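PDB 3HK4: Mlr7391 protein from Mesorhizobium loti, which is of unproven function but belongs to the NTF2-like SnoaL family and is putatively a polyketide cyclase-like enzyme. Local coordinates for residues A42-E54 and V62-Q74. Numbering follows the deposited sequence.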
ATOM      1  N   ALA A  42       5.533   7.719  13.948  1.00 29.15           N
ATOM      2  CA  ALA A  42       4.463   6.782  13.784  1.00 26.68           C
ATOM      3  C   ALA A  42       4.452   5.737  14.933  1.00 27.29           C
ATOM      4  O   ALA A  42       3.412   5.468  15.534  1.00 29.11           O
ATOM      5  CB  ALA A  42       4.602   6.089  12.422  1.00 27.17           C
ATOM      6  N   GLU A  43       5.592   5.144  15.225  1.00 27.80           N
ATOM      7  CA  GLU A  43       5.664   4.145  16.301  1.00 30.29           C
ATOM      8  C   GLU A  43       5.368   4.764  17.653  1.00 29.58           C
ATOM      9  O   GLU A  43       4.746   4.145  18.528  1.00 27.34           O
ATOM     10  CB  GLU A  43       7.039   3.467  16.271  1.00 29.56           C
ATOM     11  CG  GLU A  43       7.217   2.301  17.208  1.00 34.55           C
ATOM     12  CD  GLU A  43       7.436   2.666  18.660  1.00 38.74           C
ATOM     13  OE1 GLU A  43       8.156   3.645  18.940  1.00 29.08           O
ATOM     14  OE2 GLU A  43       6.926   1.933  19.542  1.00 35.34           O
ATOM     15  N   LYS A  44       5.847   5.965  17.879  1.00 25.63           N
ATOM     16  CA  LYS A  44       5.590   6.608  19.182  1.00 27.71           C
ATOM     17  C   LYS A  44       4.140   7.018  19.407  1.00 28.55           C
ATOM     18  O   LYS A  44       3.585   6.872  20.506  1.00 28.46           O
ATOM     19  CB  LYS A  44       6.493   7.860  19.354  1.00 29.11           C
ATOM     20  CG  LYS A  44       6.474   8.507  20.768  1.00 27.48           C
ATOM     21  CD  LYS A  44       7.481   9.607  20.889  1.00 26.97           C
ATOM     22  CE  LYS A  44       7.416  10.295  22.200  1.00 33.21           C
ATOM     23  NZ  LYS A  44       8.549  11.245  22.255  1.00 30.49           N
ATOM     24  N   TYR A  45       3.498   7.503  18.358  1.00 28.39           N
ATOM     25  CA  TYR A  45       2.210   8.131  18.555  1.00 30.39           C
ATOM     26  C   TYR A  45       1.003   7.463  17.934  1.00 28.34           C
ATOM     27  O   TYR A  45      -0.093   7.759  18.358  1.00 28.48           O
ATOM     28  CB  TYR A  45       2.290   9.588  18.044  1.00 30.59           C
ATOM     29  CG  TYR A  45       3.132  10.479  18.944  1.00 27.93           C
ATOM     30  CD1 TYR A  45       2.716  10.755  20.216  1.00 23.79           C
ATOM     31  CD2 TYR A  45       4.325  11.030  18.517  1.00 22.37           C
ATOM     32  CE1 TYR A  45       3.435  11.514  21.066  1.00 26.74           C
ATOM     33  CE2 TYR A  45       5.072  11.826  19.365  1.00 24.01           C
ATOM     34  CZ  TYR A  45       4.586  12.102  20.638  1.00 27.70           C
ATOM     35  OH  TYR A  45       5.288  12.859  21.566  1.00 28.02           O
ATOM     36  N   ASN A  46       1.171   6.590  16.950  1.00 28.33           N
ATOM     37  CA  ASN A  46      -0.007   6.049  16.289  1.00 27.09           C
ATOM     38  C   ASN A  46      -0.731   5.074  17.173  1.00 27.42           C
ATOM     39  O   ASN A  46      -0.117   4.245  17.828  1.00 31.06           O
ATOM     40  CB  ASN A  46       0.297   5.343  14.989  1.00 29.19           C
ATOM     41  CG  ASN A  46       0.727   6.273  13.886  1.00 30.32           C
ATOM     42  OD1 ASN A  46       0.556   7.508  13.955  1.00 33.89           O
ATOM     43  ND2 ASN A  46       1.203   5.662  12.784  1.00 30.36           N
ATOM     44  N   ALA A  47      -2.047   5.167  17.188  1.00 28.11           N
ATOM     45  CA  ALA A  47      -2.863   4.197  17.938  1.00 26.67           C
ATOM     46  C   ALA A  47      -2.805   2.900  17.186  1.00 28.99           C
ATOM     47  O   ALA A  47      -2.631   2.900  15.966  1.00 31.46           O
ATOM     48  CB  ALA A  47      -4.313   4.669  18.012  1.00 25.90           C
ATOM     49  N   ASP A  48      -2.933   1.775  17.874  1.00 28.94           N
ATOM     50  CA  ASP A  48      -2.873   0.468  17.210  1.00 30.63           C
ATOM     51  C   ASP A  48      -3.910   0.309  16.094  1.00 33.24           C
ATOM     52  O   ASP A  48      -3.711  -0.428  15.127  1.00 31.15           O
ATOM     53  CB  ASP A  48      -3.130  -0.635  18.226  1.00 35.31           C
ATOM     54  CG  ASP A  48      -1.972  -0.832  19.202  1.00 43.80           C
ATOM     55  OD1 ASP A  48      -0.861  -0.279  18.983  1.00 44.80           O
ATOM     56  OD2 ASP A  48      -2.203  -1.571  20.196  1.00 46.23           O
ATOM     57  N   ASP A  49      -5.042   0.988  16.269  1.00 34.01           N
ATOM     58  CA  ASP A  49      -6.122   0.954  15.311  1.00 33.43           C
ATOM     59  C   ASP A  49      -6.219   2.261  14.516  1.00 32.20           C
ATOM     60  O   ASP A  49      -7.303   2.645  14.105  1.00 35.23           O
ATOM     61  CB  ASP A  49      -7.428   0.648  16.031  1.00 34.61           C
ATOM     62  CG  ASP A  49      -7.807   1.682  17.074  1.00 38.38           C
ATOM     63  OD1 ASP A  49      -6.968   2.488  17.506  1.00 43.52           O
ATOM     64  OD2 ASP A  49      -8.966   1.671  17.496  1.00 38.75           O
ATOM     65  N   ILE A  50      -5.094   2.944  14.302  1.00 30.01           N
ATOM     66  CA  ILE A  50      -5.117   4.165  13.546  1.00 27.12           C
ATOM     67  C   ILE A  50      -5.779   4.001  12.140  1.00 30.49           C
ATOM     68  O   ILE A  50      -5.463   3.077  11.410  1.00 32.27           O
ATOM     69  CB  ILE A  50      -3.689   4.749  13.393  1.00 28.95           C
ATOM     70  CG1 ILE A  50      -3.757   6.100  12.705  1.00 30.23           C
ATOM     71  CG2 ILE A  50      -2.719   3.703  12.700  1.00 22.16           C
ATOM     72  CD1 ILE A  50      -2.512   7.006  12.778  1.00 28.28           C
ATOM     73  N   ALA A  51      -6.682   4.936  11.783  1.00 29.96           N
ATOM     74  CA  ALA A  51      -7.323   5.004  10.459  1.00 28.48           C
ATOM     75  C   ALA A  51      -6.642   6.107   9.653  1.00 29.89           C
ATOM     76  O   ALA A  51      -6.425   7.178  10.162  1.00 28.12           O
ATOM     77  CB  ALA A  51      -8.806   5.326  10.629  1.00 30.39           C
ATOM     78  N   SER A  52      -6.264   5.823   8.412  1.00 25.81           N
ATOM     79  CA  SER A  52      -5.569   6.780   7.570  1.00 26.63           C
ATOM     80  C   SER A  52      -6.381   6.950   6.307  1.00 28.41           C
ATOM     81  O   SER A  52      -6.692   5.967   5.630  1.00 30.05           O
ATOM     82  CB  SER A  52      -4.189   6.258   7.235  1.00 25.35           C
ATOM     83  OG  SER A  52      -3.433   7.219   6.454  1.00 34.28           O
ATOM     84  N   TYR A  53      -6.675   8.193   5.952  1.00 33.32           N
ATOM     85  CA  TYR A  53      -7.528   8.520   4.827  1.00 33.78           C
ATOM     86  C   TYR A  53      -6.843   9.457   3.829  1.00 34.07           C
ATOM     87  O   TYR A  53      -6.592  10.601   4.144  1.00 35.10           O
ATOM     88  CB  TYR A  53      -8.805   9.240   5.343  1.00 34.20           C
ATOM     89  CG  TYR A  53      -9.678   8.417   6.223  1.00 32.42           C
ATOM     90  CD1 TYR A  53     -10.635   7.581   5.686  1.00 36.95           C
ATOM     91  CD2 TYR A  53      -9.567   8.477   7.614  1.00 31.46           C
ATOM     92  CE1 TYR A  53     -11.457   6.839   6.497  1.00 38.50           C
ATOM     93  CE2 TYR A  53     -10.360   7.745   8.403  1.00 39.19           C
ATOM     94  CZ  TYR A  53     -11.287   6.903   7.850  1.00 38.15           C
ATOM     95  OH  TYR A  53     -12.077   6.157   8.660  1.00 41.98           O
ATOM     96  N   GLU A  54      -6.587   8.968   2.618  0.50 36.48           N
ATOM     97  CA  GLU A  54      -6.072   9.804   1.532  0.50 38.15           C
ATOM     98  C   GLU A  54      -7.283  10.509   0.935  0.50 37.21           C
ATOM     99  O   GLU A  54      -8.415  10.102   1.194  0.50 37.54           O
ATOM    100  CB  GLU A  54      -5.354   8.963   0.479  0.50 39.49           C
ATOM    101  CG  GLU A  54      -4.019   8.394   0.943  0.50 41.04           C
ATOM    102  CD  GLU A  54      -2.945   9.467   1.107  0.50 47.11           C
ATOM    103  OE1 GLU A  54      -3.125  10.580   0.546  0.50 31.29           O
ATOM    104  OE2 GLU A  54      -1.912   9.191   1.776  0.50 49.59           O
ATOM    105  N   VAL A  62      -7.933   4.098   1.939  1.00 31.25           N
ATOM    106  CA  VAL A  62      -8.356   4.010   3.304  1.00 34.86           C
ATOM    107  C   VAL A  62      -7.614   2.898   3.981  1.00 31.26           C
ATOM    108  O   VAL A  62      -7.650   1.777   3.520  1.00 32.55           O
ATOM    109  CB  VAL A  62      -9.846   3.766   3.393  1.00 37.03           C
ATOM    110  CG1 VAL A  62     -10.216   3.614   4.846  1.00 36.50           C
ATOM    111  CG2 VAL A  62     -10.623   4.963   2.687  1.00 32.22           C
ATOM    112  N   SER A  63      -6.940   3.197   5.085  1.00 31.28           N
ATOM    113  CA  SER A  63      -6.178   2.152   5.798  1.00 31.51           C
ATOM    114  C   SER A  63      -6.513   2.079   7.287  1.00 33.06           C
ATOM    115  O   SER A  63      -6.779   3.102   7.907  1.00 31.76           O
ATOM    116  CB  SER A  63      -4.686   2.435   5.565  1.00 31.84           C
ATOM    117  OG  SER A  63      -3.894   1.556   6.382  1.00 34.78           O
ATOM    118  N   HIS A  64      -6.563   0.861   7.856  1.00 31.77           N
ATOM    119  CA  HIS A  64      -6.841   0.661   9.260  1.00 34.32           C
ATOM    120  C   HIS A  64      -5.786  -0.244   9.883  1.00 33.66           C
ATOM    121  O   HIS A  64      -5.494  -1.300   9.343  1.00 30.75           O
ATOM    122  CB  HIS A  64      -8.235   0.032   9.484  1.00 34.54           C
ATOM    123  CG  HIS A  64      -9.370   0.938   9.094  1.00 36.85           C
ATOM    124  ND1 HIS A  64      -9.905   1.867   9.955  1.00 34.19           N
ATOM    125  CD2 HIS A  64     -10.062   1.054   7.936  1.00 32.53           C
ATOM    126  CE1 HIS A  64     -10.865   2.535   9.336  1.00 38.92           C
ATOM    127  NE2 HIS A  64     -10.988   2.055   8.109  1.00 34.50           N
ATOM    128  N   GLY A  65      -5.231   0.180  11.017  1.00 33.20           N
ATOM    129  CA  GLY A  65      -4.247  -0.614  11.762  1.00 32.12           C
ATOM    130  C   GLY A  65      -2.908   0.079  11.710  1.00 30.63           C
ATOM    131  O   GLY A  65      -2.540   0.638  10.683  1.00 29.91           O
ATOM    132  N   LYS A  66      -2.157  -0.009  12.812  1.00 30.37           N
ATOM    133  CA  LYS A  66      -0.828   0.643  12.926  1.00 30.07           C
ATOM    134  C   LYS A  66       0.229  -0.022  12.027  1.00 28.08           C
ATOM    135  O   LYS A  66       1.018   0.653  11.283  1.00 28.01           O
ATOM    136  CB  LYS A  66      -0.414   0.647  14.416  1.00 28.32           C
ATOM    137  CG  LYS A  66       0.893   1.346  14.727  1.00 29.02           C
ATOM    138  CD  LYS A  66       1.126   1.489  16.208  1.00 32.75           C
ATOM    139  CE  LYS A  66       2.444   2.174  16.511  1.00 27.52           C
ATOM    140  NZ  LYS A  66       2.682   2.385  17.990  1.00 28.02           N
ATOM    141  N   GLU A  67       0.233  -1.339  12.058  0.80 33.02           N
ATOM    142  CA  GLU A  67       1.172  -2.107  11.264  0.80 32.03           C
ATOM    143  C   GLU A  67       0.854  -1.941   9.795  0.80 29.41           C
ATOM    144  O   GLU A  67       1.769  -1.805   8.980  0.80 33.47           O
ATOM    145  CB  GLU A  67       1.133  -3.583  11.658  0.80 35.18           C
ATOM    146  CG  GLU A  67       2.221  -4.403  11.010  0.80 37.84           C
ATOM    147  CD  GLU A  67       3.617  -4.110  11.528  0.80 42.95           C
ATOM    148  OE1 GLU A  67       3.780  -3.414  12.553  0.80 46.40           O
ATOM    149  OE2 GLU A  67       4.577  -4.623  10.910  0.80 58.51           O
ATOM    150  N   ALA A  68      -0.433  -1.889   9.455  1.00 29.31           N
ATOM    151  CA  ALA A  68      -0.866  -1.648   8.053  1.00 29.65           C
ATOM    152  C   ALA A  68      -0.275  -0.335   7.594  1.00 28.22           C
ATOM    153  O   ALA A  68       0.241  -0.239   6.496  1.00 31.09           O
ATOM    154  CB  ALA A  68      -2.367  -1.555   7.945  1.00 28.03           C
ATOM    155  N   LEU A  69      -0.303   0.682   8.445  1.00 30.67           N
ATOM    156  CA  LEU A  69       0.227   2.007   8.015  1.00 28.03           C
ATOM    157  C   LEU A  69       1.714   1.986   7.831  1.00 26.06           C
ATOM    158  O   LEU A  69       2.261   2.713   7.017  1.00 29.80           O
ATOM    159  CB  LEU A  69      -0.208   3.111   8.972  1.00 32.92           C
ATOM    160  CG  LEU A  69      -0.093   4.585   8.577  1.00 35.86           C
ATOM    161  CD1 LEU A  69      -0.900   4.865   7.309  1.00 32.33           C
ATOM    162  CD2 LEU A  69      -0.549   5.501   9.766  1.00 30.23           C
ATOM    163  N   ARG A  70       2.418   1.208   8.643  1.00 28.04           N
ATOM    164  CA  ARG A  70       3.844   1.051   8.508  1.00 28.33           C
ATOM    165  C   ARG A  70       4.156   0.426   7.134  1.00 30.75           C
ATOM    166  O   ARG A  70       5.129   0.792   6.443  1.00 28.39           O
ATOM    167  CB  ARG A  70       4.333   0.173   9.682  1.00 31.99           C
ATOM    168  CG  ARG A  70       5.762  -0.020   9.745  1.00 36.36           C
ATOM    169  CD  ARG A  70       6.095  -0.952  10.889  1.00 41.35           C
ATOM    170  NE  ARG A  70       7.462  -1.415  10.691  1.00 53.10           N
ATOM    171  CZ  ARG A  70       8.001  -2.507  11.226  1.00 53.93           C
ATOM    172  NH1 ARG A  70       7.281  -3.326  11.976  1.00 56.32           N
ATOM    173  NH2 ARG A  70       9.280  -2.795  10.971  1.00 54.05           N
ATOM    174  N   GLN A  71       3.327  -0.535   6.732  1.00 28.96           N
ATOM    175  CA  GLN A  71       3.524  -1.182   5.436  1.00 29.72           C
ATOM    176  C   GLN A  71       3.241  -0.235   4.308  1.00 27.92           C
ATOM    177  O   GLN A  71       3.982  -0.167   3.343  1.00 30.72           O
ATOM    178  CB  GLN A  71       2.641  -2.419   5.359  1.00 30.24           C
ATOM    179  CG  GLN A  71       3.111  -3.524   6.296  1.00 28.04           C
ATOM    180  CD  GLN A  71       2.042  -4.505   6.752  1.00 35.74           C
ATOM    181  OE1 GLN A  71       0.874  -4.384   6.402  1.00 35.20           O
ATOM    182  NE2 GLN A  71       2.469  -5.546   7.539  1.00 35.59           N
ATOM    183  N   LYS A  72       2.145   0.493   4.392  1.00 29.12           N
ATOM    184  CA  LYS A  72       1.810   1.483   3.384  1.00 26.95           C
ATOM    185  C   LYS A  72       2.942   2.496   3.297  1.00 29.59           C
ATOM    186  O   LYS A  72       3.367   2.924   2.205  1.00 30.91           O
ATOM    187  CB  LYS A  72       0.523   2.214   3.800  1.00 29.92           C
ATOM    188  CG  LYS A  72       0.119   3.349   2.823  1.00 36.64           C
ATOM    189  CD  LYS A  72      -1.266   3.959   3.091  1.00 38.02           C
ATOM    190  CE  LYS A  72      -1.188   5.394   3.706  1.00 52.25           C
ATOM    191  NZ  LYS A  72      -2.513   6.196   3.806  1.00 46.28           N
ATOM    192  N   SER A  73       3.435   2.907   4.458  1.00 29.48           N
ATOM    193  CA  SER A  73       4.487   3.940   4.480  1.00 27.53           C
ATOM    194  C   SER A  73       5.754   3.424   3.858  1.00 30.54           C
ATOM    195  O   SER A  73       6.448   4.135   3.159  1.00 28.60           O
ATOM    196  CB  SER A  73       4.741   4.380   5.922  1.00 29.10           C
ATOM    197  OG  SER A  73       3.564   4.897   6.514  1.00 39.72           O
ATOM    198  N   GLN A  74       6.108   2.186   4.144  1.00 30.82           N
ATOM    199  CA  GLN A  74       7.287   1.609   3.487  1.00 31.63           C
ATOM    200  C   GLN A  74       7.067   1.464   1.993  1.00 30.68           C
ATOM    201  O   GLN A  74       7.980   1.667   1.161  1.00 30.88           O
ATOM    202  CB  GLN A  74       7.585   0.239   4.088  1.00 30.36           C
ATOM    203  CG  GLN A  74       8.906  -0.398   3.582  1.00 36.03           C
ATOM    204  CD  GLN A  74      10.124   0.457   3.831  1.00 49.59           C
ATOM    205  OE1 GLN A  74      10.217   1.116   4.857  1.00 55.18           O
ATOM    206  NE2 GLN A  74      11.060   0.470   2.875  1.00 57.16           N
TER
HETATM  207  O   HOH W   1       2.317   3.023  11.852  1.00 21.76           O
HETATM  208  O   HOH W   2       0.340   1.882  19.675  1.00 47.48           O
HETATM  209  O   HOH W   3      -9.152   1.356  12.675  1.00 32.35           O
HETATM  210  O   HOH W   4      -3.788   2.381   8.960  1.00 25.87           O
HETATM  211  O   HOH W   5     -13.203   3.331   7.004  1.00 34.33           O
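Lys66 runs fully extended from a chi1 of -177° and lays its chain along Asn46-Asp48, leading into the corner at Asp48 and Asp49, so that NZ reaches the end of helix 38-45. There Lys66 NZ donates to Glu43 O at 2.8 Å and weakly to Asn46 O, while a water links it to Asp48 OD1. Lys72 instead bends at chi3 (107°), which turns its NZ onto Ser52 OG at 3.0 Å; Glu54 OE2 makes a long salt bridge with the same amine, and the main polar partner of Ser52 OG is Glu132 OE2 of strand 128-135. Between the two lysines Leu69 packs CD1 on Ser52 CB, and its CD2 lies 3.9 Å from Ile50 CD1, the two side chains crossing nearly at right angles. Strands 50-53 and 62-64 form an antiparallel hairpin (170°) at one edge of the chain's NTF2-like mixed sheet, closed by reciprocal Ser52-Ser63 backbone bonds, both 2.8 Å between N and O. Gly65 N bonds Ile50 O, and Lys66 N donates to Asp48 O from above its carbonyl plane, tying the start of helix 66-78 to the corner. Both amines bond mostly to neutral oxygens, and nearby carboxylates probably balance their charge.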